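Local coordinates for hypothetical bacterial 6-phosphogluconolactonase (Bacteroides fragilis, PDB 3SCY), which is a putative 6-phosphogluconolactonase of the seven-bladed beta-propeller lactonase family that probably hydrolyses 6-phosphogluconolactone to 6-phosphogluconate, at residues M16-Y21 against V355-V360; N51-I56 against Y65-F70; Y226-I231 against G262-S267; V329-E334 against L342-K347. All blocks are in the same frame, centred on the assembly; numbering follows the deposited sequence.

Contact 1: residues M16-Y21 against V355-V360; sequences MLVGTY and VCLKFV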
loop_
_atom_site.group_PDB
_atom_site.type_symbol
_atom_site.label_atom_id
_atom_site.label_comp_id
_atom_site.label_asym_id
_atom_site.label_seq_id
_atom_site.Cartn_x
_atom_site.Cartn_y
_atom_site.Cartn_z
HETATM N N MSE A 16 -8.284 13.037 -2.826
HETATM C CA MSE A 16 -7.058 12.261 -2.897
HETATM C C MSE A 16 -6.051 12.770 -1.862
HETATM O O MSE A 16 -5.808 13.974 -1.765
HETATM C CB MSE A 16 -6.472 12.337 -4.311
HETATM C CG MSE A 16 -5.169 11.541 -4.454
HETATM SE SE MSE A 16 -4.612 11.420 -6.291
HETATM C CE MSE A 16 -4.038 13.022 -6.509
ATOM N N LEU A 17 -5.433 11.842 -1.165
ATOM C CA LEU A 17 -4.358 12.064 -0.211
ATOM C C LEU A 17 -3.066 11.666 -0.882
ATOM O O LEU A 17 -2.994 10.598 -1.508
ATOM C CB LEU A 17 -4.580 11.207 1.038
ATOM C CG LEU A 17 -5.853 11.491 1.854
ATOM C CD1 LEU A 17 -6.217 10.263 2.728
ATOM C CD2 LEU A 17 -5.601 12.633 2.851
ATOM N N VAL A 18 -2.029 12.501 -0.745
ATOM C CA VAL A 18 -0.730 12.209 -1.328
ATOM C C VAL A 18 0.333 12.259 -0.247
ATOM O O VAL A 18 0.577 13.330 0.317
ATOM C CB VAL A 18 -0.377 13.180 -2.473
ATOM C CG1 VAL A 18 1.003 12.854 -3.062
ATOM C CG2 VAL A 18 -1.460 13.152 -3.557
ATOM N N GLY A 19 0.955 11.113 0.000
ATOM C CA GLY A 19 2.102 11.000 0.900
ATOM C C GLY A 19 3.375 11.206 0.087
ATOM O O GLY A 19 3.419 10.925 -1.118
ATOM N N THR A 20 4.420 11.705 0.746
ATOM C CA THR A 20 5.708 12.041 0.135
ATOM C C THR A 20 6.890 11.775 1.036
ATOM O O THR A 20 6.727 11.476 2.215
ATOM C CB THR A 20 5.733 13.571 -0.134
ATOM O OG1 THR A 20 5.798 14.283 1.118
ATOM C CG2 THR A 20 4.544 14.068 -0.983
ATOM N N TYR A 21 8.095 11.938 0.478
ATOM C CA TYR A 21 9.315 12.040 1.276
ATOM C C TYR A 21 9.595 13.526 1.406
ATOM O O TYR A 21 9.399 14.281 0.446
ATOM C CB TYR A 21 10.479 11.286 0.650
ATOM C CG TYR A 21 10.376 9.796 0.871
ATOM C CD1 TYR A 21 10.500 9.249 2.143
ATOM C CD2 TYR A 21 10.116 8.933 -0.187
ATOM C CE1 TYR A 21 10.418 7.874 2.349
ATOM C CE2 TYR A 21 10.046 7.556 0.003
ATOM C CZ TYR A 21 10.172 7.032 1.277
ATOM O OH TYR A 21 10.066 5.668 1.457
ATOM N N VAL A 355 4.819 9.462 -3.081
ATOM C CA VAL A 355 5.039 8.015 -2.928
ATOM C C VAL A 355 3.810 7.267 -2.389
ATOM O O VAL A 355 3.917 6.069 -2.148
ATOM C CB VAL A 355 6.301 7.711 -2.046
ATOM C CG1 VAL A 355 7.602 8.141 -2.739
ATOM C CG2 VAL A 355 6.209 8.364 -0.663
ATOM N N CYS A 356 2.659 7.934 -2.175
ATOM C CA CYS A 356 1.487 7.207 -1.697
ATOM C C CYS A 356 0.260 7.943 -2.113
ATOM O O CYS A 356 0.159 9.121 -1.818
ATOM C CB CYS A 356 1.518 7.006 -0.191
ATOM S SG CYS A 356 0.136 6.003 0.414
ATOM N N LEU A 357 -0.664 7.264 -2.800
ATOM C CA LEU A 357 -1.918 7.828 -3.245
ATOM C C LEU A 357 -3.056 7.067 -2.626
ATOM O O LEU A 357 -3.064 5.828 -2.666
ATOM C CB LEU A 357 -2.047 7.751 -4.776
ATOM C CG LEU A 357 -0.866 8.302 -5.589
ATOM C CD1 LEU A 357 -1.114 8.114 -7.090
ATOM C CD2 LEU A 357 -0.623 9.768 -5.283
ATOM N N LYS A 358 -4.016 7.791 -2.048
ATOM C CA LYS A 358 -5.222 7.179 -1.503
ATOM C C LYS A 358 -6.427 8.015 -1.813
ATOM O O LYS A 358 -6.295 9.230 -1.962
ATOM C CB LYS A 358 -5.127 7.007 0.035
ATOM C CG LYS A 358 -4.059 6.015 0.504
ATOM C CD LYS A 358 -4.399 4.562 0.198
ATOM C CE LYS A 358 -3.238 3.688 0.580
ATOM N NZ LYS A 358 -3.601 2.241 0.496
ATOM N N PHE A 359 -7.606 7.382 -1.938
ATOM C CA PHE A 359 -8.847 8.133 -2.157
ATOM C C PHE A 359 -9.784 7.972 -0.987
ATOM O O PHE A 359 -9.799 6.929 -0.338
ATOM C CB PHE A 359 -9.607 7.668 -3.416
ATOM C CG PHE A 359 -8.934 7.960 -4.736
ATOM C CD1 PHE A 359 -8.596 9.264 -5.093
ATOM C CD2 PHE A 359 -8.709 6.938 -5.666
ATOM C CE1 PHE A 359 -7.979 9.534 -6.309
ATOM C CE2 PHE A 359 -8.113 7.211 -6.895
ATOM C CZ PHE A 359 -7.768 8.510 -7.223
ATOM N N VAL A 360 -10.587 9.009 -0.748
ATOM C CA VAL A 360 -11.717 9.088 0.180
ATOM C C VAL A 360 -12.888 9.527 -0.733
ATOM O O VAL A 360 -12.755 10.526 -1.462
ATOM C CB VAL A 360 -11.460 10.036 1.365
ATOM C CG1 VAL A 360 -12.658 10.070 2.324
ATOM C CG2 VAL A 360 -10.186 9.665 2.101
#
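M16, a selenomethionine, lies against the ring of F359 on the neighbouring antiparallel strand, its CB 3.8 Å from F359 CE1. With CG anti to the backbone N (chi1 180°) and chi2 extended, the chain brings SE to 4.9 Å from the centroid of the F359 ring, an oblique Met-aromatic contact. On the same face of the sheet V18 and L357 run side by side and point the same way, V18 CG2 lying 3.9 Å from L357 CD2. L17 projects from the other face, as does K358, whose amine turns away to a hydrogen bond with Y54 OH. The backbones pair regularly here: L17 and K358 exchange bonds in both directions, and G19 N reaches C356 O at 2.8 Å. The pattern then gives way to a classic beta bulge, in which V355 and C356 both face G19. V355 N gives G19 O an almost straight bond of 2.8 Å (178°), whereas that from C356 N is weak. Just beyond, V355 CG1 meets the Y21 ring 3.7 Å from CD2, the two side chains crossing at about a right angle. This is the Velcro closure of a beta-propeller, where a C-terminal strand completes the blade begun by N-terminal ones. Its chemistry implies that the ring is shut without a covalent link, by main-chain hydrogen bonds with apolar packing beside them.

Contact 2: residues N51-I56 against Y65-F70; sequences NPSYLI and YSVNEF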
loop_
_atom_site.group_PDB
_atom_site.type_symbol
_atom_site.label_atom_id
_atom_site.label_comp_id
_atom_site.label_asym_id
_atom_site.label_seq_id
_atom_site.Cartn_x
_atom_site.Cartn_y
_atom_site.Cartn_z
ATOM N N ASN A 51 8.279 12.809 6.452
ATOM C CA ASN A 51 8.306 11.540 5.716
ATOM C C ASN A 51 7.008 10.709 5.862
ATOM O O ASN A 51 7.062 9.534 6.258
ATOM C CB ASN A 51 9.504 10.689 6.100
ATOM C CG ASN A 51 10.782 11.222 5.537
ATOM O OD1 ASN A 51 10.788 11.963 4.559
ATOM N ND2 ASN A 51 11.862 11.007 6.264
ATOM N N PRO A 52 5.847 11.286 5.489
ATOM C CA PRO A 52 4.600 10.500 5.499
ATOM C C PRO A 52 4.524 9.637 4.219
ATOM O O PRO A 52 3.738 9.909 3.298
ATOM C CB PRO A 52 3.529 11.589 5.545
ATOM C CG PRO A 52 4.120 12.721 4.753
ATOM C CD PRO A 52 5.616 12.664 4.983
ATOM N N SER A 53 5.428 8.632 4.129
ATOM C CA SER A 53 5.570 7.869 2.883
ATOM C C SER A 53 4.430 6.881 2.609
ATOM O O SER A 53 4.312 6.360 1.494
ATOM C CB SER A 53 6.900 7.146 2.847
ATOM O OG SER A 53 6.893 6.168 3.867
ATOM N N TYR A 54 3.618 6.618 3.614
ATOM C CA TYR A 54 2.442 5.785 3.470
ATOM C C TYR A 54 1.404 6.316 4.419
ATOM O O TYR A 54 1.722 6.719 5.542
ATOM C CB TYR A 54 2.733 4.273 3.726
ATOM C CG TYR A 54 1.845 3.390 2.880
ATOM C CD1 TYR A 54 2.195 3.080 1.565
ATOM C CD2 TYR A 54 0.594 2.975 3.340
ATOM C CE1 TYR A 54 1.320 2.396 0.724
ATOM C CE2 TYR A 54 -0.282 2.265 2.506
ATOM C CZ TYR A 54 0.092 1.983 1.201
ATOM O OH TYR A 54 -0.742 1.302 0.332
ATOM N N LEU A 55 0.173 6.311 3.975
ATOM C CA LEU A 55 -0.931 6.781 4.789
ATOM C C LEU A 55 -2.203 6.061 4.389
ATOM O O LEU A 55 -2.314 5.500 3.294
ATOM C CB LEU A 55 -1.109 8.320 4.665
ATOM C CG LEU A 55 -1.172 8.926 3.253
ATOM C CD1 LEU A 55 -2.533 8.750 2.632
ATOM C CD2 LEU A 55 -0.921 10.418 3.311
ATOM N N ILE A 56 -3.169 6.115 5.291
ATOM C CA ILE A 56 -4.472 5.511 5.061
ATOM C C ILE A 56 -5.549 6.324 5.674
ATOM O O ILE A 56 -5.388 6.845 6.771
ATOM C CB ILE A 56 -4.527 4.039 5.636
ATOM C CG1 ILE A 56 -4.217 3.953 7.143
ATOM C CG2 ILE A 56 -3.726 3.038 4.775
ATOM C CD1 ILE A 56 -4.733 2.635 7.751
ATOM N N TYR A 65 -4.239 8.219 8.971
ATOM C CA TYR A 65 -3.075 7.789 9.734
ATOM C C TYR A 65 -1.927 7.685 8.802
ATOM O O TYR A 65 -2.069 7.139 7.712
ATOM C CB TYR A 65 -3.325 6.447 10.450
ATOM C CG TYR A 65 -4.529 6.519 11.355
ATOM C CD1 TYR A 65 -4.417 6.986 12.661
ATOM C CD2 TYR A 65 -5.798 6.196 10.882
ATOM C CE1 TYR A 65 -5.539 7.104 13.486
ATOM C CE2 TYR A 65 -6.929 6.358 11.682
ATOM C CZ TYR A 65 -6.794 6.803 12.991
ATOM O OH TYR A 65 -7.890 6.939 13.802
ATOM N N SER A 66 -0.772 8.235 9.191
ATOM C CA SER A 66 0.394 8.162 8.327
ATOM C C SER A 66 1.581 7.637 9.073
ATOM O O SER A 66 1.703 7.854 10.272
ATOM C CB SER A 66 0.722 9.535 7.738
ATOM O OG SER A 66 1.494 10.346 8.612
ATOM N N VAL A 67 2.499 7.010 8.347
ATOM C CA VAL A 67 3.757 6.654 8.971
ATOM C C VAL A 67 4.579 7.949 9.007
ATOM O O VAL A 67 4.218 8.947 8.347
ATOM C CB VAL A 67 4.531 5.544 8.226
ATOM C CG1 VAL A 67 3.723 4.255 8.154
ATOM C CG2 VAL A 67 4.990 6.012 6.828
ATOM N N ASN A 68 5.669 7.937 9.791
ATOM C CA ASN A 68 6.737 8.946 9.776
ATOM C C ASN A 68 7.963 8.083 9.565
ATOM O O ASN A 68 8.440 7.461 10.524
ATOM C CB ASN A 68 6.764 9.803 11.052
ATOM C CG ASN A 68 5.469 10.555 11.252
ATOM O OD1 ASN A 68 5.188 11.551 10.574
ATOM N ND2 ASN A 68 4.618 10.062 12.136
ATOM N N GLU A 69 8.394 7.938 8.307
ATOM C CA GLU A 69 9.430 6.974 7.965
ATOM C C GLU A 69 10.830 7.503 8.235
ATOM O O GLU A 69 11.414 8.211 7.419
ATOM C CB GLU A 69 9.276 6.475 6.525
ATOM C CG GLU A 69 10.141 5.256 6.256
ATOM C CD GLU A 69 10.255 4.823 4.811
ATOM O OE1 GLU A 69 9.448 5.283 3.974
ATOM O OE2 GLU A 69 11.128 3.973 4.527
ATOM N N PHE A 70 11.344 7.120 9.406
ATOM C CA PHE A 70 12.666 7.465 9.892
ATOM C C PHE A 70 13.384 6.230 10.366
ATOM O O PHE A 70 12.743 5.308 10.888
ATOM C CB PHE A 70 12.568 8.498 11.016
ATOM C CG PHE A 70 12.221 9.845 10.454
ATOM C CD1 PHE A 70 13.202 10.649 9.879
ATOM C CD2 PHE A 70 10.909 10.302 10.459
ATOM C CE1 PHE A 70 12.879 11.893 9.342
ATOM C CE2 PHE A 70 10.581 11.525 9.886
ATOM C CZ PHE A 70 11.573 12.324 9.348
#
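A beta hairpin at the inner side of one propeller blade, strands 55-57 and 63-68, frays at its open end into loops that polar side chains tie together: S53 OG donates to E69 OE1 at 2.7 Å. The carboxylate oxygen is met on its anti side, and it also takes a hydrogen bond from Y21 OH, which fixes that end of the glutamate. N51 grips the second segment twice. Its carbonyl O receives E69 N at 2.9 Å, and its ND2 gives a bent bond (137°) to E69 O. The same ND2 sits 3.3 Å above the plane of the F70 ring, over one face and offset toward the rim. P52 centres an inverse gamma turn. Regular pairing starts beyond it, with V67 N bound to Y54 O and with I56 and Y65 bonded both ways, each bond 2.8 Å between one residue's N and the other's O. I56 and Y65 pack on L105 of strand 102-107, the Y54 ring stacks with Y104, and on the opposite face L55 and S66 rest against I29 of strand 28-35.

Contact 3: residues Y226-I231 against G262-S267; sequences YLINEI and GDIHLS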
loop_
_atom_site.group_PDB
_atom_site.type_symbol
_atom_site.label_atom_id
_atom_site.label_comp_id
_atom_site.label_asym_id
_atom_site.label_seq_id
_atom_site.Cartn_x
_atom_site.Cartn_y
_atom_site.Cartn_z
ATOM N N TYR A 226 -2.571 -11.683 -4.593
ATOM C CA TYR A 226 -1.483 -11.408 -5.527
ATOM C C TYR A 226 -0.397 -10.653 -4.821
ATOM O O TYR A 226 -0.676 -9.678 -4.118
ATOM C CB TYR A 226 -1.990 -10.617 -6.746
ATOM C CG TYR A 226 -3.072 -11.368 -7.482
ATOM C CD1 TYR A 226 -2.758 -12.248 -8.516
ATOM C CD2 TYR A 226 -4.414 -11.165 -7.180
ATOM C CE1 TYR A 226 -3.752 -12.986 -9.162
ATOM C CE2 TYR A 226 -5.417 -11.894 -7.815
ATOM C CZ TYR A 226 -5.082 -12.787 -8.819
ATOM O OH TYR A 226 -6.083 -13.477 -9.450
ATOM N N LEU A 227 0.826 -11.132 -4.968
ATOM C CA LEU A 227 1.985 -10.537 -4.344
ATOM C C LEU A 227 2.957 -10.001 -5.373
ATOM O O LEU A 227 3.238 -10.698 -6.349
ATOM C CB LEU A 227 2.692 -11.630 -3.503
ATOM C CG LEU A 227 4.075 -11.329 -2.941
ATOM C CD1 LEU A 227 4.001 -10.305 -1.805
ATOM C CD2 LEU A 227 4.762 -12.628 -2.443
ATOM N N ILE A 228 3.478 -8.785 -5.142
ATOM C CA ILE A 228 4.515 -8.218 -5.992
ATOM C C ILE A 228 5.828 -8.358 -5.229
ATOM O O ILE A 228 5.915 -7.935 -4.066
ATOM C CB ILE A 228 4.250 -6.768 -6.502
ATOM C CG1 ILE A 228 5.338 -6.367 -7.524
ATOM C CG2 ILE A 228 4.138 -5.735 -5.342
ATOM C CD1 ILE A 228 5.070 -5.149 -8.329
ATOM N N ASN A 229 6.841 -8.946 -5.895
ATOM C CA ASN A 229 8.159 -9.177 -5.323
ATOM C C ASN A 229 9.112 -8.137 -5.842
ATOM O O ASN A 229 9.329 -8.058 -7.060
ATOM C CB ASN A 229 8.618 -10.584 -5.662
ATOM C CG ASN A 229 7.795 -11.618 -4.947
ATOM O OD1 ASN A 229 7.748 -11.653 -3.725
ATOM N ND2 ASN A 229 7.115 -12.463 -5.697
ATOM N N GLU A 230 9.679 -7.330 -4.928
ATOM C CA GLU A 230 10.562 -6.233 -5.317
ATOM C C GLU A 230 11.822 -6.717 -6.031
ATOM O O GLU A 230 12.171 -6.176 -7.078
ATOM C CB GLU A 230 10.964 -5.390 -4.101
ATOM C CG GLU A 230 11.937 -4.267 -4.437
ATOM C CD GLU A 230 12.107 -3.227 -3.352
ATOM O OE1 GLU A 230 11.105 -2.894 -2.680
ATOM O OE2 GLU A 230 13.220 -2.669 -3.238
ATOM N N ILE A 231 12.531 -7.689 -5.444
ATOM C CA ILE A 231 13.821 -8.107 -5.978
ATOM C C ILE A 231 13.671 -9.034 -7.175
ATOM O O ILE A 231 14.357 -8.852 -8.184
ATOM C CB ILE A 231 14.658 -8.768 -4.867
ATOM C CG1 ILE A 231 14.766 -7.858 -3.622
ATOM C CG2 ILE A 231 16.070 -9.133 -5.403
ATOM C CD1 ILE A 231 15.347 -8.594 -2.348
ATOM N N GLY A 262 7.460 -2.472 -7.521
ATOM C CA GLY A 262 6.823 -1.602 -6.550
ATOM C C GLY A 262 5.448 -1.967 -6.046
ATOM O O GLY A 262 5.310 -2.613 -4.998
ATOM N N ASP A 263 4.435 -1.475 -6.725
ATOM C CA ASP A 263 3.072 -1.637 -6.252
ATOM C C ASP A 263 2.229 -2.567 -7.151
ATOM O O ASP A 263 2.643 -2.958 -8.233
ATOM C CB ASP A 263 2.427 -0.257 -6.141
ATOM C CG ASP A 263 1.296 -0.138 -5.133
ATOM O OD1 ASP A 263 1.055 -1.129 -4.367
ATOM O OD2 ASP A 263 0.680 0.943 -5.077
ATOM N N ILE A 264 1.077 -2.963 -6.629
ATOM C CA ILE A 264 0.214 -3.918 -7.314
ATOM C C ILE A 264 -1.243 -3.613 -7.007
ATOM O O ILE A 264 -1.621 -3.380 -5.853
ATOM C CB ILE A 264 0.598 -5.383 -6.894
ATOM C CG1 ILE A 264 -0.139 -6.420 -7.763
ATOM C CG2 ILE A 264 0.397 -5.629 -5.366
ATOM C CD1 ILE A 264 0.424 -7.886 -7.573
ATOM N N HIS A 265 -2.088 -3.603 -8.081
ATOM C CA HIS A 265 -3.502 -3.311 -7.970
ATOM C C HIS A 265 -4.300 -4.026 -9.023
ATOM O O HIS A 265 -3.862 -4.167 -10.166
ATOM C CB HIS A 265 -3.795 -1.798 -8.104
ATOM C CG HIS A 265 -3.202 -0.966 -7.020
ATOM N ND1 HIS A 265 -3.910 -0.684 -5.865
ATOM C CD2 HIS A 265 -1.972 -0.414 -6.929
ATOM C CE1 HIS A 265 -3.087 0.024 -5.110
ATOM N NE2 HIS A 265 -1.901 0.193 -5.697
ATOM N N LEU A 266 -5.489 -4.461 -8.631
ATOM C CA LEU A 266 -6.438 -5.014 -9.554
ATOM C C LEU A 266 -7.371 -3.912 -9.978
ATOM O O LEU A 266 -7.726 -3.048 -9.154
ATOM C CB LEU A 266 -7.251 -6.141 -8.873
ATOM C CG LEU A 266 -6.574 -7.484 -8.749
ATOM C CD1 LEU A 266 -7.189 -8.300 -7.654
ATOM C CD2 LEU A 266 -6.662 -8.267 -10.050
ATOM N N SER A 267 -7.852 -3.966 -11.228
ATOM C CA SER A 267 -8.924 -3.068 -11.633
ATOM C C SER A 267 -10.177 -3.411 -10.766
ATOM O O SER A 267 -10.339 -4.576 -10.360
ATOM C CB SER A 267 -9.217 -3.186 -13.137
ATOM O OG SER A 267 -9.528 -4.509 -13.538
#
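I228, in the conformer given here, and I264 slide past each other in opposite directions, their CG2 methyls 3.7 Å apart. Both have the same shape: CG1 stands opposite the backbone N (chi1 -173° in I228, -171° in I264) and the chain continues extended. Because the strands run nearly antiparallel (160°), these like-shaped arms point opposite ways. CD1 of I228 ends beside the D263 carbonyl, while CD1 of I264 runs to Y226 CB, at 3.7 Å. Farther along, L266 CD1 meets the Y226 ring obliquely, 4.0 Å from CE2, the two side chains crossing at about a right angle. The tyrosine hydroxyl is held separately by G294 O. No hydrogen bond joins the two segments, whose strand axes stay 7.0 Å apart at their closest. D263 points away, and its OD2 accepts from H265 NE2 in the plane of the imidazole. Such packing, carried mainly by apolar side chains, is the seam between adjacent blades of a beta-propeller, here the second strand of one four-stranded sheet against the first of the next.

Contact 4: residues V329-E334 against L342-K347; sequences VIQIFE and LTDIKK. With NA (sodium ion), chain E.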
loop_
_atom_site.group_PDB
_atom_site.type_symbol
_atom_site.label_atom_id
_atom_site.label_comp_id
_atom_site.label_asym_id
_atom_site.label_seq_id
_atom_site.Cartn_x
_atom_site.Cartn_y
_atom_site.Cartn_z
ATOM N N VAL A 329 5.958 14.091 -9.997
ATOM C CA VAL A 329 4.641 14.202 -10.644
ATOM C C VAL A 329 3.765 13.010 -10.332
ATOM O O VAL A 329 4.268 11.929 -10.028
ATOM C CB VAL A 329 4.698 14.350 -12.207
ATOM C CG1 VAL A 329 5.290 15.688 -12.655
ATOM C CG2 VAL A 329 5.404 13.168 -12.875
ATOM N N ILE A 330 2.451 13.212 -10.466
ATOM C CA ILE A 330 1.439 12.171 -10.425
ATOM C C ILE A 330 0.929 12.119 -11.858
ATOM O O ILE A 330 0.335 13.101 -12.313
ATOM C CB ILE A 330 0.314 12.361 -9.405
ATOM C CG1 ILE A 330 0.889 12.326 -8.005
ATOM C CG2 ILE A 330 -0.756 11.241 -9.589
ATOM C CD1 ILE A 330 -0.027 13.085 -6.959
ATOM N N GLN A 331 1.237 11.047 -12.607
ATOM C CA GLN A 331 0.795 10.915 -13.996
ATOM C C GLN A 331 -0.578 10.293 -14.047
ATOM O O GLN A 331 -0.848 9.332 -13.301
ATOM C CB GLN A 331 1.757 10.034 -14.750
ATOM C CG GLN A 331 2.970 10.703 -15.302
ATOM C CD GLN A 331 3.675 9.668 -16.140
ATOM O OE1 GLN A 331 4.014 8.594 -15.656
ATOM N NE2 GLN A 331 3.824 9.927 -17.422
ATOM N N ILE A 332 -1.439 10.790 -14.950
ATOM C CA ILE A 332 -2.802 10.296 -15.038
ATOM C C ILE A 332 -2.992 9.504 -16.331
ATOM O O ILE A 332 -2.801 10.061 -17.420
ATOM C CB ILE A 332 -3.843 11.461 -14.950
ATOM C CG1 ILE A 332 -3.465 12.579 -13.932
ATOM C CG2 ILE A 332 -5.275 10.938 -14.773
ATOM C CD1 ILE A 332 -3.293 12.122 -12.447
ATOM N N PHE A 333 -3.387 8.226 -16.216
ATOM C CA PHE A 333 -3.645 7.365 -17.369
ATOM C C PHE A 333 -5.095 6.966 -17.454
ATOM O O PHE A 333 -5.712 6.610 -16.455
ATOM C CB PHE A 333 -2.785 6.083 -17.345
ATOM C CG PHE A 333 -1.303 6.337 -17.405
ATOM C CD1 PHE A 333 -0.566 6.526 -16.233
ATOM C CD2 PHE A 333 -0.632 6.360 -18.623
ATOM C CE1 PHE A 333 0.800 6.807 -16.293
ATOM C CE2 PHE A 333 0.727 6.656 -18.680
ATOM C CZ PHE A 333 1.446 6.833 -17.517
ATOM N N GLU A 334 -5.663 7.047 -18.646
ATOM C CA GLU A 334 -7.009 6.559 -18.863
ATOM C C GLU A 334 -6.917 5.068 -19.179
ATOM O O GLU A 334 -6.031 4.668 -19.935
ATOM C CB GLU A 334 -7.704 7.346 -19.990
ATOM C CG GLU A 334 -9.156 6.936 -20.160
ATOM C CD GLU A 334 -10.017 7.769 -21.086
ATOM O OE1 GLU A 334 -9.546 8.831 -21.556
ATOM O OE2 GLU A 334 -11.184 7.371 -21.307
ATOM N N LEU A 342 -3.454 1.455 -21.278
ATOM C CA LEU A 342 -3.402 2.785 -20.680
ATOM C C LEU A 342 -3.031 3.869 -21.677
ATOM O O LEU A 342 -2.252 3.616 -22.605
ATOM C CB LEU A 342 -2.364 2.772 -19.543
ATOM C CG LEU A 342 -2.575 1.731 -18.460
ATOM C CD1 LEU A 342 -1.469 1.802 -17.405
ATOM C CD2 LEU A 342 -3.952 1.906 -17.775
ATOM N N THR A 343 -3.573 5.096 -21.461
ATOM C CA THR A 343 -3.311 6.290 -22.273
ATOM C C THR A 343 -3.026 7.473 -21.365
ATOM O O THR A 343 -3.890 7.841 -20.569
ATOM C CB THR A 343 -4.502 6.607 -23.202
ATOM O OG1 THR A 343 -4.821 5.464 -23.988
ATOM C CG2 THR A 343 -4.235 7.812 -24.116
ATOM N N ASP A 344 -1.841 8.080 -21.484
ATOM C CA ASP A 344 -1.497 9.279 -20.720
ATOM C C ASP A 344 -2.372 10.425 -21.231
ATOM O O ASP A 344 -2.347 10.752 -22.432
ATOM C CB ASP A 344 0.003 9.603 -20.843
ATOM C CG ASP A 344 0.514 10.712 -19.941
ATOM O OD1 ASP A 344 -0.323 11.399 -19.288
ATOM O OD2 ASP A 344 1.735 10.912 -19.896
ATOM N N ILE A 345 -3.169 11.016 -20.321
ATOM C CA ILE A 345 -4.091 12.099 -20.675
ATOM C C ILE A 345 -3.407 13.461 -20.529
ATOM O O ILE A 345 -4.022 14.482 -20.855
ATOM C CB ILE A 345 -5.424 12.032 -19.886
ATOM C CG1 ILE A 345 -5.242 12.397 -18.388
ATOM C CG2 ILE A 345 -6.158 10.708 -20.099
ATOM C CD1 ILE A 345 -6.602 12.539 -17.618
ATOM N N LYS A 346 -2.130 13.472 -20.095
ATOM C CA LYS A 346 -1.277 14.673 -19.968
ATOM C C LYS A 346 -1.926 15.740 -19.044
ATOM O O LYS A 346 -2.112 16.906 -19.424
ATOM C CB LYS A 346 -0.921 15.274 -21.368
ATOM C CG LYS A 346 -0.323 14.285 -22.384
ATOM C CD LYS A 346 0.953 13.582 -21.922
ATOM C CE LYS A 346 2.229 14.285 -22.298
ATOM N NZ LYS A 346 3.419 13.499 -21.869
ATOM N N LYS A 347 -2.279 15.301 -17.833
ATOM C CA LYS A 347 -2.878 16.133 -16.783
ATOM C C LYS A 347 -2.080 15.915 -15.494
ATOM O O LYS A 347 -2.650 15.778 -14.402
ATOM C CB LYS A 347 -4.380 15.824 -16.603
ATOM C CG LYS A 347 -5.236 16.189 -17.822
ATOM C CD LYS A 347 -6.721 16.261 -17.492
ATOM C CE LYS A 347 -7.590 16.275 -18.732
ATOM N NZ LYS A 347 -7.427 17.525 -19.521
HETATM NA NA NA E . -0.111 2.801 -23.183
HETATM O O HOH W 1 2.908 12.703 -18.272
HETATM O O HOH W 2 -0.823 12.757 -16.995
HETATM O O HOH W 3 -6.399 3.666 -22.786
HETATM O O HOH W 4 -0.599 0.373 -22.243
HETATM O O HOH W 5 0.234 4.400 -24.761
HETATM O O HOH W 6 2.206 1.758 -23.616
HETATM O O HOH W 7 -1.213 1.216 -24.996
#
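D344 OD1 is gripped from two directions: K346 N binds it at 2.9 Å, closing an Asx turn, and a water lies 2.7 Å away and probably donates to it. That water also accepts from I332 N and K347 N, so it bridges the two strands where direct pairing is interrupted. A second water does similar work beside it, taking a bond from Q331 NE2, whose partner atom OE1 is bound by G305 N, and giving one to D344 OD2 at 2.7 Å. Direct main-chain bonds hold the rest: E334 N reaches T343 O at 2.7 Å, T343 N returns to E334 O, and I345 N meets I332 O almost straight (173°). Much of the apolar packing comes from I345. Its CG1 is wedged between its own N and carbonyl carbon (chi1 71°), and with an extended chi2 this takes CD1 to I332 CG2 at 3.5 Å, while CG2 is left facing E334 CB. On the other face the F333 ring flanks D344, with CE2 3.7 Å from D344 CB. At the far end L342 O coordinates a sodium ion at 2.4 Å, and four waters and Q302 complete its shell. The hairpin forms the outer side of its blade: strand 342-350 is the outermost, strand 329-335 lies between it and strand 319-324, F333 packs on V322 and I345 on Y319.

In the fold
Three of the contacts are buried and one is only partly so, at the outer side of its blade, and their chemistry follows. Contact 1 closes the ring and encloses the other three along the chain; contacts 2 and 4 are local hairpins, and contact 3 joins neighbouring blades. Contacts 1 and 2 touch directly, tied by polar bonds between the innermost strand and loop residues of adjacent blades. Contact 4 meets contact 1 by packing alone, I330 CD1 lying among V18, L357 and M16. Within sheets, main-chain bonds dominate; contact 3, between sheets, has none. In contact 4 ordered waters and a sodium ion supplement the protein partners.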